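Local coordinates for adhesion and penetration protein autotransporter (Haemophilus influenzae, PDB 3SYJ) that promotes bacterial adherence to and invasion of host cells and self-associates to aggregate bacteria, its passenger domain joining a probable serine protease to a beta-helix, at residues Ala307-Pro312 / Asp355-Ala360; Gly361-Glu366 / Gln377-Ala382; Leu313-Lys318 / Tyr330-Asn335; Ile302-Ala307 / Asn336-Tyr341. One frame throughout, in Å; residues are numbered along the deposited sequence.

Contact 1 of 4, residues Ala307-Pro312 / Asp355-Ala360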
loop_
_atom_site.group_PDB
_atom_site.type_symbol
_atom_site.label_atom_id
_atom_site.label_comp_id
_atom_site.label_asym_id
_atom_site.label_seq_id
_atom_site.Cartn_x
_atom_site.Cartn_y
_atom_site.Cartn_z
ATOM N N ALA A 307 -6.386 11.370 -75.795
ATOM C CA ALA A 307 -7.313 10.344 -76.227
ATOM C C ALA A 307 -7.935 10.800 -77.530
ATOM O O ALA A 307 -8.477 11.899 -77.609
ATOM C CB ALA A 307 -8.383 10.121 -75.190
ATOM N N ASN A 308 -7.850 9.955 -78.551
ATOM C CA ASN A 308 -8.437 10.263 -79.847
ATOM C C ASN A 308 -9.762 9.520 -80.083
ATOM O O ASN A 308 -9.776 8.318 -80.347
ATOM C CB ASN A 308 -7.431 9.975 -80.958
ATOM C CG ASN A 308 -7.934 10.398 -82.313
ATOM O OD1 ASN A 308 -9.122 10.673 -82.485
ATOM N ND2 ASN A 308 -7.037 10.452 -83.288
ATOM N N MET A 309 -10.873 10.243 -79.991
ATOM C CA MET A 309 -12.201 9.638 -80.063
ATOM C C MET A 309 -12.586 9.186 -81.462
ATOM O O MET A 309 -13.553 8.445 -81.634
ATOM C CB MET A 309 -13.255 10.613 -79.545
ATOM C CG MET A 309 -13.009 11.055 -78.125
ATOM S SD MET A 309 -13.113 9.661 -76.995
ATOM C CE MET A 309 -11.834 10.121 -75.836
ATOM N N SER A 310 -11.846 9.640 -82.465
ATOM C CA SER A 310 -12.138 9.232 -83.830
ATOM C C SER A 310 -11.534 7.860 -84.127
ATOM O O SER A 310 -11.814 7.264 -85.166
ATOM C CB SER A 310 -11.646 10.277 -84.833
ATOM O OG SER A 310 -10.236 10.241 -84.958
ATOM N N LEU A 311 -10.710 7.366 -83.205
ATOM C CA LEU A 311 -10.105 6.039 -83.331
ATOM C C LEU A 311 -10.909 4.993 -82.564
ATOM O O LEU A 311 -11.596 5.319 -81.590
ATOM C CB LEU A 311 -8.660 6.049 -82.822
ATOM C CG LEU A 311 -7.695 6.978 -83.547
ATOM C CD1 LEU A 311 -6.283 6.838 -82.997
ATOM C CD2 LEU A 311 -7.736 6.680 -85.030
ATOM N N PRO A 312 -10.814 3.726 -82.996
ATOM C CA PRO A 312 -11.556 2.626 -82.371
ATOM C C PRO A 312 -11.078 2.378 -80.947
ATOM O O PRO A 312 -9.881 2.497 -80.665
ATOM C CB PRO A 312 -11.201 1.414 -83.243
ATOM C CG PRO A 312 -10.568 1.967 -84.478
ATOM C CD PRO A 312 -9.935 3.253 -84.078
ATOM N N ASP A 355 -11.899 20.725 -70.887
ATOM C CA ASP A 355 -11.842 19.354 -70.404
ATOM C C ASP A 355 -10.662 18.653 -71.052
ATOM O O ASP A 355 -10.305 18.938 -72.198
ATOM C CB ASP A 355 -13.118 18.600 -70.753
ATOM C CG ASP A 355 -14.298 19.064 -69.952
ATOM O OD1 ASP A 355 -14.088 19.813 -68.977
ATOM O OD2 ASP A 355 -15.433 18.679 -70.295
ATOM N N ILE A 356 -10.057 17.735 -70.309
ATOM C CA ILE A 356 -8.939 16.959 -70.818
ATOM C C ILE A 356 -9.137 15.467 -70.593
ATOM O O ILE A 356 -9.348 15.012 -69.465
ATOM C CB ILE A 356 -7.613 17.391 -70.178
ATOM C CG1 ILE A 356 -7.272 18.822 -70.597
ATOM C CG2 ILE A 356 -6.495 16.425 -70.572
ATOM C CD1 ILE A 356 -6.869 18.947 -72.050
ATOM N N ASN A 357 -9.072 14.703 -71.664
ATOM C CA ASN A 357 -9.000 13.265 -71.644
ATOM C C ASN A 357 -7.701 12.804 -72.274
ATOM O O ASN A 357 -7.546 12.748 -73.459
ATOM C CB ASN A 357 -10.200 12.644 -72.345
ATOM C CG ASN A 357 -10.265 11.145 -72.208
ATOM O OD1 ASN A 357 -9.384 10.505 -71.710
ATOM N ND2 ASN A 357 -11.342 10.607 -72.632
ATOM N N GLN A 358 -6.774 12.505 -71.397
ATOM C CA GLN A 358 -5.454 12.073 -71.729
ATOM C C GLN A 358 -5.364 10.605 -72.204
ATOM O O GLN A 358 -4.361 10.164 -72.663
ATOM C CB GLN A 358 -4.579 12.332 -70.518
ATOM C CG GLN A 358 -3.332 13.103 -70.786
ATOM C CD GLN A 358 -2.539 13.444 -69.556
ATOM O OE1 GLN A 358 -3.074 13.671 -68.515
ATOM N NE2 GLN A 358 -1.282 13.485 -69.699
ATOM N N GLY A 359 -6.448 9.879 -72.089
ATOM C CA GLY A 359 -6.445 8.483 -72.392
ATOM C C GLY A 359 -5.529 7.701 -71.495
ATOM O O GLY A 359 -5.732 7.672 -70.318
ATOM N N ALA A 360 -4.503 7.093 -72.067
ATOM C CA ALA A 360 -3.562 6.312 -71.258
ATOM C C ALA A 360 -2.379 7.151 -70.775
ATOM O O ALA A 360 -1.516 6.668 -70.029
ATOM C CB ALA A 360 -3.065 5.101 -72.033
#
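A307 and N357 are joined through their backbones by one hydrogen bond, A307 N to N357 O at 2.9 Å, with an N-H...O angle of 153°. The chains come closest at A307 and G359, whose CA atoms are 4.4 Å apart. G359 has a positive phi of 63°, a backbone shape that favours glycine. The CG of N357 lies anti to the backbone N (chi1 -173°), which sets the amide face against the A307 methyl, with A307 CB 3.6 Å from N357 OD1. The M309 side chain, bent at chi2 and chi3, crosses that of N357 at about a right angle, its CE on the same amide face, 3.3 Å from N357 ND2. Within its own segment N357 OD1 accepts from G359 N (3.0 Å), closing an Asx turn. N308 builds a second Asx turn, its OD1 accepting from both S310 N and S310 OG, which come from the same face of the amide, within a type I turn from N308 to L311. The contact thus joins two Asx turns where strands 301-308 and 356-357 end, at the N-terminal end of the passenger's beta-helix.

Contact 2 of 4, residues Gly361-Glu366 / Gln377-Ala382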
loop_
_atom_site.group_PDB
_atom_site.type_symbol
_atom_site.label_atom_id
_atom_site.label_comp_id
_atom_site.label_asym_id
_atom_site.label_seq_id
_atom_site.Cartn_x
_atom_site.Cartn_y
_atom_site.Cartn_z
ATOM N N GLY A 361 -2.334 8.405 -71.214
ATOM C CA GLY A 361 -1.324 9.328 -70.735
ATOM C C GLY A 361 -1.632 9.711 -69.298
ATOM O O GLY A 361 -2.800 9.851 -68.923
ATOM N N GLY A 362 -0.585 9.868 -68.493
ATOM C CA GLY A 362 -0.734 10.256 -67.100
ATOM C C GLY A 362 -0.006 11.549 -66.782
ATOM O O GLY A 362 0.528 12.205 -67.683
ATOM N N LEU A 363 0.019 11.912 -65.502
ATOM C CA LEU A 363 0.677 13.141 -65.056
ATOM C C LEU A 363 1.724 12.903 -63.966
ATOM O O LEU A 363 1.448 12.274 -62.945
ATOM C CB LEU A 363 -0.359 14.132 -64.525
ATOM C CG LEU A 363 -1.463 14.654 -65.441
ATOM C CD1 LEU A 363 -2.565 15.243 -64.585
ATOM C CD2 LEU A 363 -0.900 15.693 -66.400
ATOM N N TYR A 364 2.925 13.420 -64.187
ATOM C CA TYR A 364 3.966 13.428 -63.164
ATOM C C TYR A 364 4.207 14.854 -62.702
ATOM O O TYR A 364 4.350 15.761 -63.524
ATOM C CB TYR A 364 5.271 12.839 -63.708
ATOM C CG TYR A 364 5.254 11.333 -63.854
ATOM C CD1 TYR A 364 4.513 10.721 -64.853
ATOM C CD2 TYR A 364 5.981 10.526 -62.993
ATOM C CE1 TYR A 364 4.492 9.339 -64.990
ATOM C CE2 TYR A 364 5.967 9.148 -63.122
ATOM C CZ TYR A 364 5.219 8.561 -64.121
ATOM O OH TYR A 364 5.208 7.191 -64.251
ATOM N N PHE A 365 4.240 15.059 -61.390
ATOM C CA PHE A 365 4.551 16.377 -60.849
ATOM C C PHE A 365 5.799 16.322 -59.976
ATOM O O PHE A 365 5.876 15.532 -59.033
ATOM C CB PHE A 365 3.363 16.956 -60.073
ATOM C CG PHE A 365 2.177 17.309 -60.941
ATOM C CD1 PHE A 365 2.118 18.529 -61.602
ATOM C CD2 PHE A 365 1.120 16.420 -61.094
ATOM C CE1 PHE A 365 1.024 18.860 -62.400
ATOM C CE2 PHE A 365 0.025 16.743 -61.893
ATOM C CZ PHE A 365 -0.022 17.970 -62.545
ATOM N N GLU A 366 6.785 17.147 -60.314
ATOM C CA GLU A 366 7.978 17.305 -59.487
ATOM C C GLU A 366 8.044 18.749 -58.980
ATOM O O GLU A 366 8.304 19.666 -59.747
ATOM C CB GLU A 366 9.230 16.945 -60.287
ATOM C CG GLU A 366 10.528 17.426 -59.683
ATOM C CD GLU A 366 11.191 16.392 -58.798
ATOM O OE1 GLU A 366 11.707 15.391 -59.347
ATOM O OE2 GLU A 366 11.213 16.590 -57.560
ATOM N N GLN A 377 -13.863 22.695 -65.889
ATOM C CA GLN A 377 -13.110 21.743 -66.694
ATOM C C GLN A 377 -12.721 20.523 -65.863
ATOM O O GLN A 377 -12.380 20.651 -64.683
ATOM C CB GLN A 377 -11.871 22.411 -67.288
ATOM C CG GLN A 377 -12.166 23.371 -68.437
ATOM C CD GLN A 377 -12.657 24.725 -67.956
ATOM O OE1 GLN A 377 -12.422 25.112 -66.816
ATOM N NE2 GLN A 377 -13.344 25.450 -68.829
ATOM N N THR A 378 -12.782 19.345 -66.477
ATOM C CA THR A 378 -12.430 18.090 -65.800
ATOM C C THR A 378 -11.145 17.458 -66.343
ATOM O O THR A 378 -10.669 17.824 -67.420
ATOM C CB THR A 378 -13.567 17.055 -65.910
ATOM O OG1 THR A 378 -13.805 16.750 -67.289
ATOM C CG2 THR A 378 -14.848 17.593 -65.281
ATOM N N TRP A 379 -10.577 16.516 -65.591
ATOM C CA TRP A 379 -9.435 15.742 -66.087
ATOM C C TRP A 379 -9.673 14.243 -65.982
ATOM O O TRP A 379 -10.381 13.773 -65.094
ATOM C CB TRP A 379 -8.136 16.092 -65.354
ATOM C CG TRP A 379 -6.962 15.217 -65.770
ATOM C CD1 TRP A 379 -6.153 15.409 -66.851
ATOM C CD2 TRP A 379 -6.475 14.032 -65.112
ATOM N NE1 TRP A 379 -5.198 14.420 -66.916
ATOM C CE2 TRP A 379 -5.368 13.567 -65.857
ATOM C CE3 TRP A 379 -6.869 13.319 -63.972
ATOM C CZ2 TRP A 379 -4.650 12.414 -65.502
ATOM C CZ3 TRP A 379 -6.150 12.175 -63.615
ATOM C CH2 TRP A 379 -5.055 11.734 -64.382
ATOM N N GLN A 380 -9.043 13.504 -66.891
ATOM C CA GLN A 380 -9.165 12.056 -66.970
ATOM C C GLN A 380 -7.927 11.498 -67.664
ATOM O O GLN A 380 -7.587 11.925 -68.770
ATOM C CB GLN A 380 -10.408 11.694 -67.778
ATOM C CG GLN A 380 -10.777 10.226 -67.737
ATOM C CD GLN A 380 -12.026 9.920 -68.535
ATOM O OE1 GLN A 380 -12.443 10.706 -69.383
ATOM N NE2 GLN A 380 -12.624 8.763 -68.273
ATOM N N GLY A 381 -7.252 10.551 -67.023
ATOM C CA GLY A 381 -6.035 9.987 -67.577
ATOM C C GLY A 381 -5.522 8.808 -66.772
ATOM O O GLY A 381 -6.226 8.277 -65.903
ATOM N N ALA A 382 -4.289 8.396 -67.049
ATOM C CA ALA A 382 -3.749 7.189 -66.435
ATOM C C ALA A 382 -3.702 7.310 -64.916
ATOM O O ALA A 382 -3.985 6.343 -64.196
ATOM C CB ALA A 382 -2.382 6.885 -66.980
#
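The indole of W379 lies between L363 on one face and backbone on the other. L363 CD1 sits over the face in a CH-pi contact, 3.9 Å from the centroid of the five-membered ring and 29° off its normal. The methyl is displaced toward the rim, and its closest ring atom is W379 CE2 at 3.5 Å. L363 CG follows behind, 3.9 Å from W379 CZ2. The opposite face is met by G381 N, 3.5 Å above the plane and again offset toward the rim, so that the chain just after the tryptophan folds back across its own ring. With W379 CG anti to the backbone N (chi1 175°), the indole points at L363, which approaches from the opposite direction. The ring's polar edge is satisfied by Q358, whose OE1 accepts from W379 NE1 and helps to fix how the indole is turned.

Beyond the ring, the backbones meet directly. A382 N donates to G361 O at 2.8 Å in a nearly straight bond of 176°, although the donor stands above the carbonyl plane. A382 CB packs 3.8 Å from G362 CA.

Strand 363-366 runs between strands 340-343 and 384-386 in a parallel sheet of the beta-helix, and strand 379-380 pairs with 356-357. L363 also touches F342 and W394, while W379 packs on I356, which places the leucine-indole contact within one coil, packed against residues of its neighbours.

Contact 3 of 4, residues Leu313-Lys318 / Tyr330-Asn335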
loop_
_atom_site.group_PDB
_atom_site.type_symbol
_atom_site.label_atom_id
_atom_site.label_comp_id
_atom_site.label_asym_id
_atom_site.label_seq_id
_atom_site.Cartn_x
_atom_site.Cartn_y
_atom_site.Cartn_z
ATOM N N LEU A 313 -12.007 2.037 -80.063
ATOM C CA LEU A 313 -11.659 1.670 -78.701
ATOM C C LEU A 313 -10.834 0.374 -78.688
ATOM O O LEU A 313 -9.972 0.183 -77.827
ATOM C CB LEU A 313 -12.935 1.509 -77.874
ATOM C CG LEU A 313 -12.762 1.441 -76.358
ATOM C CD1 LEU A 313 -11.757 2.490 -75.900
ATOM C CD2 LEU A 313 -14.104 1.622 -75.666
ATOM N N LYS A 314 -11.107 -0.503 -79.653
ATOM C CA LYS A 314 -10.374 -1.760 -79.816
ATOM C C LYS A 314 -9.876 -1.925 -81.245
ATOM O O LYS A 314 -10.577 -1.595 -82.198
ATOM C CB LYS A 314 -11.269 -2.953 -79.494
ATOM C CG LYS A 314 -12.111 -2.797 -78.255
ATOM C CD LYS A 314 -11.366 -3.214 -77.009
ATOM C CE LYS A 314 -12.345 -3.471 -75.867
ATOM N NZ LYS A 314 -13.100 -2.238 -75.485
ATOM N N GLU A 315 -8.672 -2.456 -81.394
ATOM C CA GLU A 315 -8.145 -2.756 -82.714
ATOM C C GLU A 315 -7.047 -3.805 -82.609
ATOM O O GLU A 315 -6.522 -4.062 -81.525
ATOM C CB GLU A 315 -7.613 -1.487 -83.377
ATOM C CG GLU A 315 -7.525 -1.569 -84.892
ATOM C CD GLU A 315 -7.168 -0.237 -85.526
ATOM O OE1 GLU A 315 -8.090 0.468 -85.984
ATOM O OE2 GLU A 315 -5.968 0.109 -85.556
ATOM N N LYS A 316 -6.701 -4.408 -83.740
ATOM C CA LYS A 316 -5.646 -5.406 -83.769
ATOM C C LYS A 316 -4.280 -4.740 -83.860
ATOM O O LYS A 316 -4.009 -3.976 -84.782
ATOM C CB LYS A 316 -5.853 -6.371 -84.939
ATOM C CG LYS A 316 -4.805 -7.469 -85.041
ATOM C CD LYS A 316 -5.246 -8.548 -86.025
ATOM C CE LYS A 316 -4.115 -9.523 -86.339
ATOM N NZ LYS A 316 -4.549 -10.567 -87.313
ATOM N N ASP A 317 -3.422 -5.043 -82.896
ATOM C CA ASP A 317 -2.105 -4.435 -82.810
ATOM C C ASP A 317 -1.153 -5.060 -83.824
ATOM O O ASP A 317 -1.491 -6.041 -84.488
ATOM C CB ASP A 317 -1.559 -4.615 -81.394
ATOM C CG ASP A 317 -0.652 -3.487 -80.962
ATOM O OD1 ASP A 317 -0.144 -2.746 -81.829
ATOM O OD2 ASP A 317 -0.444 -3.349 -79.740
ATOM N N LYS A 318 0.037 -4.482 -83.939
ATOM C CA LYS A 318 1.048 -4.970 -84.860
ATOM C C LYS A 318 1.426 -6.403 -84.514
ATOM O O LYS A 318 1.667 -6.724 -83.351
ATOM C CB LYS A 318 2.296 -4.078 -84.814
ATOM C CG LYS A 318 2.141 -2.725 -85.517
ATOM C CD LYS A 318 3.334 -1.776 -85.255
ATOM C CE LYS A 318 3.260 -1.086 -83.874
ATOM N NZ LYS A 318 4.321 -0.046 -83.648
ATOM N N TYR A 330 -5.544 -4.088 -78.942
ATOM C CA TYR A 330 -5.100 -2.886 -78.241
ATOM C C TYR A 330 -6.093 -1.739 -78.369
ATOM O O TYR A 330 -7.141 -1.918 -78.934
ATOM C CB TYR A 330 -3.689 -2.495 -78.645
ATOM C CG TYR A 330 -3.592 -1.678 -79.862
ATOM C CD1 TYR A 330 -2.977 -0.459 -79.849
ATOM C CD2 TYR A 330 -4.108 -2.119 -81.052
ATOM C CE1 TYR A 330 -2.890 0.271 -80.975
ATOM C CE2 TYR A 330 -4.024 -1.395 -82.146
ATOM C CZ TYR A 330 -3.416 -0.199 -82.116
ATOM O OH TYR A 330 -3.322 0.509 -83.236
ATOM N N SER A 331 -5.770 -0.571 -77.806
ATOM C CA SER A 331 -6.703 0.546 -77.816
ATOM C C SER A 331 -6.070 1.778 -78.451
ATOM O O SER A 331 -5.447 2.587 -77.766
ATOM C CB SER A 331 -7.148 0.865 -76.393
ATOM O OG SER A 331 -8.166 1.853 -76.395
ATOM N N PRO A 332 -6.229 1.927 -79.772
ATOM C CA PRO A 332 -5.621 3.062 -80.480
ATOM C C PRO A 332 -6.121 4.385 -79.906
ATOM O O PRO A 332 -5.386 5.371 -79.886
ATOM C CB PRO A 332 -6.128 2.900 -81.920
ATOM C CG PRO A 332 -6.633 1.503 -82.016
ATOM C CD PRO A 332 -7.086 1.112 -80.646
ATOM N N ARG A 333 -7.370 4.389 -79.448
ATOM C CA ARG A 333 -8.012 5.577 -78.892
ATOM C C ARG A 333 -7.370 6.038 -77.582
ATOM O O ARG A 333 -7.120 7.224 -77.391
ATOM C CB ARG A 333 -9.501 5.310 -78.670
ATOM C CG ARG A 333 -10.224 6.381 -77.867
ATOM C CD ARG A 333 -11.694 6.021 -77.684
ATOM N NE ARG A 333 -12.373 5.897 -78.973
ATOM C CZ ARG A 333 -13.643 5.535 -79.131
ATOM N NH1 ARG A 333 -14.393 5.254 -78.075
ATOM N NH2 ARG A 333 -14.162 5.450 -80.351
ATOM N N LEU A 334 -7.114 5.098 -76.679
ATOM C CA LEU A 334 -6.538 5.435 -75.386
ATOM C C LEU A 334 -5.025 5.583 -75.479
ATOM O O LEU A 334 -4.446 6.468 -74.854
ATOM C CB LEU A 334 -6.914 4.391 -74.333
ATOM C CG LEU A 334 -8.409 4.247 -74.037
ATOM C CD1 LEU A 334 -8.661 3.129 -73.041
ATOM C CD2 LEU A 334 -8.994 5.540 -73.519
ATOM N N ASN A 335 -4.385 4.723 -76.267
ATOM C CA ASN A 335 -2.930 4.745 -76.364
ATOM C C ASN A 335 -2.416 6.009 -77.020
ATOM O O ASN A 335 -1.217 6.301 -76.957
ATOM C CB ASN A 335 -2.388 3.537 -77.130
ATOM C CG ASN A 335 -0.871 3.559 -77.236
ATOM O OD1 ASN A 335 -0.162 3.489 -76.226
ATOM N ND2 ASN A 335 -0.365 3.677 -78.457
#
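Y330 and L313 bury the most surface here, followed by E315. The Y330 ring is stacked on the carboxylate of D317, the two planes only 14° apart, with D317 CG 3.6 Å above the ring and offset toward its rim. The opposite face is met by P332 N. Near the ring plane, E315 O approaches the edge, 3.1 Å from Y330 CD2. D317 also has a salt bridge to K100 and accepts from R101 N, which would help hold its carboxylate flat.

E315 and Y330 form an antiparallel hydrogen-bonded pair, one bridge of the two-stranded antiparallel sheet 315-316/329-330. Y330 N donates to E315 O at 2.8 Å, with an angle of 172°, and E315 N returns a bond to Y330 O. Their side chains run side by side on the same face of this small sheet. The extended E315 chain also lies against the proline, E315 CB being 3.4 Å from P332 CG. The sheet and S331 lie against strand 96-100 of the protease part, with S331 backbone-bonded to V99, linking the beta-helix end to the protease.

The carbonyl of L313 takes the hydroxyl of S331, S331 OG to L313 O 2.8 Å, while S331 also serves as N-cap of the short helix 332-335 by accepting a weak bond from L334 N. With CG anti to its backbone N (chi1 -166°), L313 brings CD1 against S331 OG, R333 CD (4.0 Å) and L334 CG. The guanidinium of R333 lies with one face toward L313 N, and its NE donates to L311 O.

Contact 4 of 4, residues Ile302-Ala307 / Asn336-Tyr341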
loop_
_atom_site.group_PDB
_atom_site.type_symbol
_atom_site.label_atom_id
_atom_site.label_comp_id
_atom_site.label_asym_id
_atom_site.label_seq_id
_atom_site.Cartn_x
_atom_site.Cartn_y
_atom_site.Cartn_z
ATOM N N ILE A 302 3.218 24.298 -77.029
ATOM C CA ILE A 302 3.678 22.922 -77.215
ATOM C C ILE A 302 2.505 22.018 -77.589
ATOM O O ILE A 302 1.516 21.967 -76.863
ATOM C CB ILE A 302 4.311 22.357 -75.928
ATOM C CG1 ILE A 302 5.499 23.214 -75.475
ATOM C CG2 ILE A 302 4.742 20.918 -76.135
ATOM C CD1 ILE A 302 5.135 24.342 -74.511
ATOM N N LYS A 303 2.607 21.308 -78.710
ATOM C CA LYS A 303 1.534 20.405 -79.130
ATOM C C LYS A 303 1.611 19.111 -78.326
ATOM O O LYS A 303 2.697 18.582 -78.116
ATOM C CB LYS A 303 1.648 20.079 -80.623
ATOM C CG LYS A 303 1.250 21.204 -81.576
ATOM C CD LYS A 303 -0.193 21.683 -81.355
ATOM C CE LYS A 303 -1.238 20.563 -81.511
ATOM N NZ LYS A 303 -1.525 20.163 -82.931
ATOM N N ILE A 304 0.471 18.595 -77.883
ATOM C CA ILE A 304 0.443 17.307 -77.193
ATOM C C ILE A 304 -0.641 16.389 -77.772
ATOM O O ILE A 304 -1.571 16.858 -78.426
ATOM C CB ILE A 304 0.218 17.479 -75.685
ATOM C CG1 ILE A 304 -1.168 18.063 -75.416
ATOM C CG2 ILE A 304 1.300 18.356 -75.090
ATOM C CD1 ILE A 304 -1.498 18.247 -73.948
ATOM N N THR A 305 -0.516 15.084 -77.533
ATOM C CA THR A 305 -1.513 14.126 -78.020
ATOM C C THR A 305 -2.341 13.564 -76.877
ATOM O O THR A 305 -1.817 13.297 -75.796
ATOM C CB THR A 305 -0.870 12.966 -78.801
ATOM O OG1 THR A 305 0.021 12.240 -77.942
ATOM C CG2 THR A 305 -0.096 13.498 -79.991
ATOM N N LEU A 306 -3.638 13.396 -77.122
ATOM C CA LEU A 306 -4.571 12.946 -76.092
ATOM C C LEU A 306 -5.394 11.765 -76.585
ATOM O O LEU A 306 -5.142 11.225 -77.664
ATOM C CB LEU A 306 -5.514 14.084 -75.689
ATOM C CG LEU A 306 -4.896 15.419 -75.275
ATOM C CD1 LEU A 306 -5.941 16.522 -75.328
ATOM C CD2 LEU A 306 -4.290 15.334 -73.889
ATOM N N ALA A 307 -6.386 11.370 -75.795
ATOM C CA ALA A 307 -7.313 10.344 -76.227
ATOM C C ALA A 307 -7.935 10.800 -77.530
ATOM O O ALA A 307 -8.477 11.899 -77.609
ATOM C CB ALA A 307 -8.383 10.121 -75.190
ATOM N N ASN A 336 -3.315 6.748 -77.663
ATOM C CA ASN A 336 -2.919 7.975 -78.352
ATOM C C ASN A 336 -2.401 9.039 -77.388
ATOM O O ASN A 336 -1.541 9.845 -77.743
ATOM C CB ASN A 336 -4.068 8.538 -79.199
ATOM C CG ASN A 336 -3.587 9.543 -80.231
ATOM O OD1 ASN A 336 -3.890 10.736 -80.142
ATOM N ND2 ASN A 336 -2.810 9.069 -81.205
ATOM N N GLY A 337 -2.921 9.025 -76.165
ATOM C CA GLY A 337 -2.519 9.981 -75.148
ATOM C C GLY A 337 -1.088 9.800 -74.680
ATOM O O GLY A 337 -0.649 8.685 -74.406
ATOM N N GLU A 338 -0.350 10.902 -74.596
ATOM C CA GLU A 338 1.001 10.867 -74.054
ATOM C C GLU A 338 1.015 11.279 -72.579
ATOM O O GLU A 338 0.122 11.978 -72.103
ATOM C CB GLU A 338 1.934 11.770 -74.864
ATOM C CG GLU A 338 1.523 13.241 -74.896
ATOM C CD GLU A 338 2.533 14.116 -75.621
ATOM O OE1 GLU A 338 3.676 14.231 -75.136
ATOM O OE2 GLU A 338 2.186 14.694 -76.674
ATOM N N THR A 339 2.030 10.828 -71.858
ATOM C CA THR A 339 2.194 11.195 -70.459
ATOM C C THR A 339 2.980 12.503 -70.362
ATOM O O THR A 339 3.890 12.747 -71.149
ATOM C CB THR A 339 2.879 10.056 -69.684
ATOM O OG1 THR A 339 1.956 8.969 -69.557
ATOM C CG2 THR A 339 3.319 10.511 -68.296
ATOM N N LEU A 340 2.610 13.360 -69.416
ATOM C CA LEU A 340 3.238 14.671 -69.312
ATOM C C LEU A 340 4.013 14.781 -68.018
ATOM O O LEU A 340 3.620 14.208 -67.006
ATOM C CB LEU A 340 2.192 15.778 -69.370
ATOM C CG LEU A 340 1.320 15.827 -70.619
ATOM C CD1 LEU A 340 0.143 16.752 -70.360
ATOM C CD2 LEU A 340 2.113 16.268 -71.845
ATOM N N TYR A 341 5.114 15.522 -68.057
ATOM C CA TYR A 341 5.964 15.692 -66.884
ATOM C C TYR A 341 6.158 17.174 -66.601
ATOM O O TYR A 341 6.698 17.907 -67.428
ATOM C CB TYR A 341 7.320 14.997 -67.079
ATOM C CG TYR A 341 8.267 15.138 -65.902
ATOM C CD1 TYR A 341 8.121 14.350 -64.765
ATOM C CD2 TYR A 341 9.313 16.056 -65.929
ATOM C CE1 TYR A 341 8.986 14.481 -63.683
ATOM C CE2 TYR A 341 10.184 16.191 -64.857
ATOM C CZ TYR A 341 10.016 15.405 -63.736
ATOM O OH TYR A 341 10.883 15.539 -62.669
HETATM O O HOH W 1 3.613 15.456 -78.556
#
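The backbone N and O of T305 are both bonded to E338, one by its carboxylate and the other by its N. E338 CG stands between its backbone N and carbonyl carbon (chi1 60°), and the chain then runs extended, crossing T305 at about a right angle. This brings E338 OE2 to T305 N, which donates to it at 2.9 Å on the anti lone pair. The return bond runs from E338 N to T305 O, 3.1 Å long, with the donor above the carbonyl plane.

T305 adopts the same kind of first torsion, 61°, which turns its OG1 toward the second segment. There the hydroxyl donates to N336 O, T305 OG1 lying 2.9 Å from it and nearly in line with the carbonyl bond. The other oxygen, E338 OE1, accepts from T269, so both carboxylate oxygens have partners. I304 CA lies 3.2 Å from E338 OE2. The I304 side chain crosses that of L340: its CG1 takes the place between backbone N and carbonyl carbon, while CG2, beside the N and opposite the carbonyl carbon, is put against L340, with I304 CG2 3.9 Å from L340 CD2.

Strand 301-308 pairs antiparallel with 289-294 at the N-terminal end of the beta-helix, where I304 and L340 both also pack on I292. The second segment leads from the short helix 332-335 into strand 340-343, which lies in a parallel sheet between strands 269-272 and 363-366.

Contacts 1 and 4 share A307, whose N bonds toward N357 in one while its strand faces E338 in the other; their centres are 10 Å apart. Q358 ties three contacts together, its backbone N bonding to Q380 O of contact 2 at 2.8 Å and its NE2 donating to E338 O of contact 4 at 3.2 Å. Contacts 2 and 4 meet as neighbouring strands, with G362 N bonded to T339 OG1. Contact 3 lies nested within the loops closed by contacts 1 and 4. It joins contact 1 through A360 N and L334 O, 2.9 Å apart, but stands about 20 Å from contact 2 between centres. All four lie away from the probable active-site serine, S218.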